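PDB 3TC9: IPT/TIG domain-containing protein from Bacteroides thetaiotaomicron, which is of unknown function but, with a six-bladed beta-propeller and an immunoglobulin-like domain, probably serves as an auxiliary nutrient-binding protein. Local coordinates for residues L113-D118 and N420-K425; D127-D132 and K168-T173. One frame throughout, in Å; residues are numbered along the deposited sequence.

Interaction 1. Residues L113-D118 and N420-K425. With PO4 (phosphate ion), chain Q.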
loop_
_atom_site.group_PDB
_atom_site.type_symbol
_atom_site.label_atom_id
_atom_site.label_comp_id
_atom_site.label_asym_id
_atom_site.label_seq_id
_atom_site.Cartn_x
_atom_site.Cartn_y
_atom_site.Cartn_z
ATOM N N LEU B 113 11.411 16.304 -16.676
ATOM C CA LEU B 113 11.204 17.455 -17.546
ATOM C C LEU B 113 12.353 18.426 -17.519
ATOM O O LEU B 113 13.042 18.577 -16.496
ATOM C CB LEU B 113 9.928 18.204 -17.113
ATOM C CG LEU B 113 8.551 17.636 -17.522
ATOM C CD1 LEU B 113 7.454 18.553 -17.088
ATOM C CD2 LEU B 113 8.460 17.457 -18.996
ATOM N N GLY B 114 12.492 19.152 -18.616
ATOM C CA GLY B 114 13.512 20.172 -18.732
ATOM C C GLY B 114 14.813 19.691 -19.329
ATOM O O GLY B 114 15.178 18.518 -19.241
ATOM N N THR B 115 15.523 20.611 -19.950
ATOM C CA THR B 115 16.832 20.320 -20.511
ATOM C C THR B 115 17.703 21.584 -20.535
ATOM O O THR B 115 17.206 22.718 -20.474
ATOM C CB THR B 115 16.744 19.667 -21.910
ATOM O OG1 THR B 115 17.981 18.969 -22.143
ATOM C CG2 THR B 115 16.469 20.677 -23.026
HETATM N N MSE B 116 19.009 21.355 -20.641
HETATM C CA MSE B 116 19.985 22.416 -20.775
HETATM C C MSE B 116 20.788 22.113 -21.988
HETATM O O MSE B 116 20.769 20.968 -22.443
HETATM C CB MSE B 116 20.860 22.544 -19.531
HETATM C CG MSE B 116 20.092 22.955 -18.316
HETATM SE SE MSE B 116 21.309 23.161 -16.900
HETATM C CE MSE B 116 21.708 25.092 -17.129
ATOM N N TYR B 117 21.427 23.131 -22.569
ATOM C CA TYR B 117 22.272 22.909 -23.737
ATOM C C TYR B 117 23.667 23.501 -23.488
ATOM O O TYR B 117 23.902 24.091 -22.426
ATOM C CB TYR B 117 21.623 23.428 -25.043
ATOM C CG TYR B 117 21.248 24.892 -25.057
ATOM C CD1 TYR B 117 20.000 25.314 -24.619
ATOM C CD2 TYR B 117 22.087 25.840 -25.637
ATOM C CE1 TYR B 117 19.627 26.653 -24.683
ATOM C CE2 TYR B 117 21.723 27.182 -25.710
ATOM C CZ TYR B 117 20.495 27.587 -25.217
ATOM O OH TYR B 117 20.136 28.914 -25.255
ATOM N N ASP B 118 24.595 23.291 -24.456
ATOM C CA ASP B 118 25.989 23.750 -24.453
ATOM C C ASP B 118 26.741 23.213 -23.210
ATOM O O ASP B 118 27.234 23.995 -22.401
ATOM C CB ASP B 118 26.060 25.301 -24.534
ATOM C CG ASP B 118 27.333 25.839 -25.152
ATOM O OD1 ASP B 118 27.681 25.392 -26.267
ATOM O OD2 ASP B 118 27.923 26.780 -24.575
ATOM N N ASN B 420 20.120 22.428 -11.922
ATOM C CA ASN B 420 20.073 21.556 -13.079
ATOM C C ASN B 420 18.914 21.961 -14.025
ATOM O O ASN B 420 18.840 21.440 -15.135
ATOM C CB ASN B 420 20.001 20.106 -12.632
ATOM C CG ASN B 420 21.307 19.694 -12.038
ATOM O OD1 ASN B 420 22.379 20.158 -12.449
ATOM N ND2 ASN B 420 21.259 18.883 -11.016
ATOM N N ARG B 421 18.044 22.912 -13.594
ATOM C CA ARG B 421 16.934 23.495 -14.364
ATOM C C ARG B 421 15.973 22.415 -14.875
ATOM O O ARG B 421 15.346 22.555 -15.932
ATOM C CB ARG B 421 17.449 24.349 -15.563
ATOM C CG ARG B 421 18.608 25.285 -15.247
ATOM C CD ARG B 421 18.169 26.394 -14.355
ATOM N NE ARG B 421 19.284 27.230 -13.949
ATOM C CZ ARG B 421 19.207 28.172 -13.024
ATOM N NH1 ARG B 421 18.058 28.416 -12.406
ATOM N NH2 ARG B 421 20.278 28.869 -12.697
ATOM N N ARG B 422 15.835 21.357 -14.085
ATOM C CA ARG B 422 15.021 20.201 -14.415
ATOM C C ARG B 422 14.121 19.770 -13.285
ATOM O O ARG B 422 14.399 20.043 -12.121
ATOM C CB ARG B 422 15.948 19.012 -14.771
ATOM C CG ARG B 422 16.691 19.138 -16.120
ATOM C CD ARG B 422 17.937 18.297 -16.070
ATOM N NE ARG B 422 18.682 18.193 -17.337
ATOM C CZ ARG B 422 19.840 18.815 -17.579
ATOM N NH1 ARG B 422 20.356 19.646 -16.684
ATOM N NH2 ARG B 422 20.477 18.620 -18.726
ATOM N N ILE B 423 13.064 19.030 -13.655
ATOM C CA ILE B 423 12.165 18.321 -12.758
ATOM C C ILE B 423 12.695 16.888 -12.760
ATOM O O ILE B 423 12.747 16.240 -13.814
ATOM C CB ILE B 423 10.646 18.440 -13.117
ATOM C CG1 ILE B 423 10.189 19.921 -13.235
ATOM C CG2 ILE B 423 9.771 17.655 -12.121
ATOM C CD1 ILE B 423 10.304 20.796 -11.980
ATOM N N ARG B 424 13.175 16.429 -11.623
ATOM C CA ARG B 424 13.690 15.062 -11.555
ATOM C C ARG B 424 12.586 14.135 -11.071
ATOM O O ARG B 424 11.620 14.582 -10.450
ATOM C CB ARG B 424 14.935 14.975 -10.670
ATOM C CG ARG B 424 15.986 16.044 -10.953
ATOM C CD ARG B 424 16.840 15.793 -12.202
ATOM N NE ARG B 424 17.633 14.566 -12.115
ATOM C CZ ARG B 424 18.774 14.436 -11.439
ATOM N NH1 ARG B 424 19.254 15.450 -10.722
ATOM N NH2 ARG B 424 19.417 13.283 -11.434
ATOM N N LYS B 425 12.687 12.857 -11.401
ATOM C CA LYS B 425 11.704 11.880 -10.967
ATOM C C LYS B 425 12.386 10.760 -10.173
ATOM O O LYS B 425 13.501 10.367 -10.512
ATOM C CB LYS B 425 10.949 11.316 -12.179
ATOM C CG LYS B 425 9.867 10.280 -11.842
ATOM C CD LYS B 425 9.298 9.687 -13.118
ATOM C CE LYS B 425 8.422 8.484 -12.897
ATOM N NZ LYS B 425 9.189 7.243 -12.610
HETATM P P PO4 Q . 18.764 31.756 -10.686
HETATM O O1 PO4 Q . 19.937 30.709 -10.624
HETATM O O2 PO4 Q . 18.775 32.614 -9.362
HETATM O O3 PO4 Q . 17.395 31.034 -10.855
HETATM O O4 PO4 Q . 18.885 32.728 -11.918
HETATM O O HOH W 1 17.774 16.761 -19.541
#
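The guanidinium of Arg422 carries Thr115 CA and the backbone N of Met116 over one face and has water 1 at its edge, in plane; that of Arg421 meets phosphate O1 at its edge. These residues lie at the "velcro" closure of the six-bladed beta-propeller, where strand 107-113 completes a blade whose strands 401-407, 412-417 and 422-428 come from the far end of the chain. The evidence is the antiparallel hydrogen-bonded pair Leu113-Ile423: Leu113 N donates to Ile423 O (3.2 Å) and Ile423 N to Leu113 O (2.9 Å). A CB at Gly114 would collide with Arg421 O and, at these backbone angles, with Leu113 O, so the glycine lets the chain pass this close. Arg422, extended from CG to NE, then supplies the polar links. Its NE donates to water 1 (2.8 Å), which in turn donates to Gly114 O. Its NH1 binds Asn420 O at 2.8 Å, on a carbonyl lone pair although 32° out of the guanidinium plane. Its NH2 bonds to Asn120, and Tyr387 makes a cation-pi contact with it. A leucine in its place would probably leave Asn420 O and the Asn120 side chain without this donor, and water 1 without one of its anchors. Met116, present as selenomethionine, lays SE 3.5 Å from Asn420 O, and its bend at chi3 (91°) brings CE to within 3.6 Å of Arg421 CG. The Arg421 chain turns at chi2 and leads away to the phosphate, probably from the crystallisation liquor, where NH2 reaches O1 at 2.8 Å in a nearly straight bond of 172°.

Interaction 2. Residues D127-D132 and K168-T173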
loop_
_atom_site.group_PDB
_atom_site.type_symbol
_atom_site.label_atom_id
_atom_site.label_comp_id
_atom_site.label_asym_id
_atom_site.label_seq_id
_atom_site.Cartn_x
_atom_site.Cartn_y
_atom_site.Cartn_z
ATOM N N ASP B 127 7.353 28.022 -22.990
ATOM C CA ASP B 127 6.210 27.120 -22.854
ATOM C C ASP B 127 6.339 26.113 -24.014
ATOM O O ASP B 127 6.936 26.446 -25.044
ATOM C CB ASP B 127 4.881 27.908 -22.878
ATOM C CG ASP B 127 4.585 28.720 -21.619
ATOM O OD1 ASP B 127 5.290 28.531 -20.609
ATOM O OD2 ASP B 127 3.596 29.489 -21.625
ATOM N N GLY B 128 5.874 24.887 -23.823
ATOM C CA GLY B 128 5.988 23.876 -24.862
ATOM C C GLY B 128 5.625 22.482 -24.401
ATOM O O GLY B 128 5.380 22.264 -23.211
ATOM N N PRO B 129 5.602 21.506 -25.343
ATOM C CA PRO B 129 5.301 20.126 -24.953
ATOM C C PRO B 129 6.362 19.569 -23.994
ATOM O O PRO B 129 7.429 20.162 -23.861
ATOM C CB PRO B 129 5.294 19.379 -26.293
ATOM C CG PRO B 129 6.132 20.200 -27.196
ATOM C CD PRO B 129 5.897 21.609 -26.785
ATOM N N PHE B 130 6.080 18.424 -23.355
ATOM C CA PHE B 130 7.000 17.780 -22.402
ATOM C C PHE B 130 8.413 17.567 -22.990
ATOM O O PHE B 130 9.404 17.837 -22.315
ATOM C CB PHE B 130 6.409 16.444 -21.899
ATOM C CG PHE B 130 5.437 16.571 -20.742
ATOM C CD1 PHE B 130 4.988 17.822 -20.313
ATOM C CD2 PHE B 130 4.980 15.442 -20.077
ATOM C CE1 PHE B 130 4.094 17.938 -19.244
ATOM C CE2 PHE B 130 4.110 15.560 -18.995
ATOM C CZ PHE B 130 3.670 16.806 -18.587
ATOM N N ASP B 131 8.491 17.163 -24.257
ATOM C CA ASP B 131 9.746 16.920 -24.969
ATOM C C ASP B 131 10.502 18.223 -25.386
ATOM O O ASP B 131 11.664 18.114 -25.782
ATOM C CB ASP B 131 9.478 16.057 -26.220
ATOM C CG ASP B 131 8.589 16.728 -27.267
ATOM O OD1 ASP B 131 7.349 16.643 -27.139
ATOM O OD2 ASP B 131 9.138 17.341 -28.211
ATOM N N ASP B 132 9.865 19.422 -25.346
ATOM C CA ASP B 132 10.510 20.660 -25.800
ATOM C C ASP B 132 9.939 21.883 -25.043
ATOM O O ASP B 132 9.295 22.761 -25.615
ATOM C CB ASP B 132 10.350 20.800 -27.333
ATOM C CG ASP B 132 11.039 22.003 -27.980
ATOM O OD1 ASP B 132 12.246 22.231 -27.696
ATOM O OD2 ASP B 132 10.378 22.705 -28.784
ATOM N N LYS B 168 -2.337 16.772 -21.313
ATOM C CA LYS B 168 -1.932 17.370 -22.583
ATOM C C LYS B 168 -0.417 17.226 -22.862
ATOM O O LYS B 168 0.006 17.480 -23.994
ATOM C CB LYS B 168 -2.331 18.858 -22.609
ATOM C CG LYS B 168 -3.826 19.113 -22.395
ATOM C CD LYS B 168 -4.679 18.661 -23.570
ATOM N N GLU B 169 0.385 16.798 -21.856
ATOM C CA GLU B 169 1.854 16.699 -21.902
ATOM C C GLU B 169 2.407 18.054 -22.373
ATOM O O GLU B 169 3.142 18.145 -23.365
ATOM C CB GLU B 169 2.344 15.518 -22.750
ATOM C CG GLU B 169 1.927 14.175 -22.178
ATOM C CD GLU B 169 2.497 12.941 -22.854
ATOM O OE1 GLU B 169 2.817 13.007 -24.063
ATOM O OE2 GLU B 169 2.578 11.889 -22.181
ATOM N N TYR B 170 2.008 19.125 -21.647
ATOM C CA TYR B 170 2.389 20.494 -21.959
ATOM C C TYR B 170 2.753 21.258 -20.702
ATOM O O TYR B 170 2.165 21.038 -19.637
ATOM C CB TYR B 170 1.234 21.190 -22.711
ATOM C CG TYR B 170 1.621 22.487 -23.395
ATOM C CD1 TYR B 170 2.154 22.490 -24.684
ATOM C CD2 TYR B 170 1.388 23.716 -22.786
ATOM C CE1 TYR B 170 2.490 23.685 -25.328
ATOM C CE2 TYR B 170 1.716 24.917 -23.421
ATOM C CZ TYR B 170 2.295 24.895 -24.682
ATOM O OH TYR B 170 2.653 26.068 -25.313
ATOM N N VAL B 171 3.730 22.166 -20.833
ATOM C CA VAL B 171 4.211 23.034 -19.754
ATOM C C VAL B 171 3.863 24.471 -20.129
ATOM O O VAL B 171 4.290 24.937 -21.179
ATOM C CB VAL B 171 5.726 22.844 -19.443
ATOM C CG1 VAL B 171 6.152 23.714 -18.264
ATOM C CG2 VAL B 171 6.045 21.371 -19.163
ATOM N N SER B 172 3.084 25.160 -19.280
ATOM C CA SER B 172 2.634 26.533 -19.542
ATOM C C SER B 172 2.919 27.466 -18.387
ATOM O O SER B 172 3.192 27.017 -17.284
ATOM C CB SER B 172 1.140 26.553 -19.847
ATOM O OG SER B 172 0.398 25.804 -18.898
ATOM N N THR B 173 2.864 28.769 -18.643
ATOM C CA THR B 173 3.087 29.794 -17.624
ATOM C C THR B 173 1.714 30.266 -17.141
ATOM O O THR B 173 0.844 30.577 -17.960
ATOM C CB THR B 173 3.972 30.907 -18.207
ATOM O OG1 THR B 173 5.205 30.313 -18.613
ATOM C CG2 THR B 173 4.261 32.026 -17.211
#
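A short edge strand of a propeller blade is docked here, Gly128 and Pro129 lying antiparallel to Val171 and Tyr170, beside a G1 beta bulge formed by Glu169 and Tyr170 opposite Asp165. Gly128 and Val171 are the hydrogen-bonded pair: Gly128 N donates to Val171 O at 3.1 Å and Val171 N to Gly128 O at 2.9 Å. Pro129, lacking an N-H, falls at the non-hydrogen-bonded position against Tyr170. One residue further, Phe130 N donates to Glu169 O (3.0 Å), approaching from above the carbonyl plane. The Phe130 ring is laid over the bulge: Glu169 CA stands 3.5 Å from the ring centroid and only 4° off the normal, a CH-pi contact, while CB and CG of Glu169 run along the CD2 side. The opposite long side, at CD1, packs on Val171 CG2 at 3.9 Å. Tyr170 covers the edge strand from the other face of the sheet. With CG anti to the backbone N (chi1 -165°), its ring lies over Gly128, whose O sits above one face but offset toward the rim. A side chain at Gly128 would clash with Asp132 O, in the type I turn from Pro129 to Asp132. The other end is fastened by Asp127: Thr173 OG1 donates to OD1 at 2.7 Å, on its syn side and 17° out of the carboxylate plane, and Thr173 N gives OD2 a weak bond. Since Arg162 also makes a salt bridge to OD1, that oxygen is gripped twice, which probably favours the charged carboxylate. The whole is a short antiparallel strand added to the rim of a beta-propeller blade, with the G1 bulge and the type I turn at its end.

Interaction 1 closes the ring of blades, and interaction 2 builds the edge of the blade that follows, with their centres 13 Å apart. Leu113 joins them: its CD2 lies 3.5 Å from Phe130 O and its CD1 3.8 Å from Val171 CG2, so the last residue of the closing strand is packed against the turn that follows the docked edge strand and against that strand's neighbour, 170-175. Ile164 of strand 159-165 is touched by Leu113 and Ile423 from interaction 1 and by Phe130 from interaction 2, and Phe112 meets the Phe130 ring edge-to-face. The phosphate at Arg421 spans the same seam, since Arg418, Gln158 and His159 also bind it; as a probable crystallisation ion, it does not identify a natural ligand.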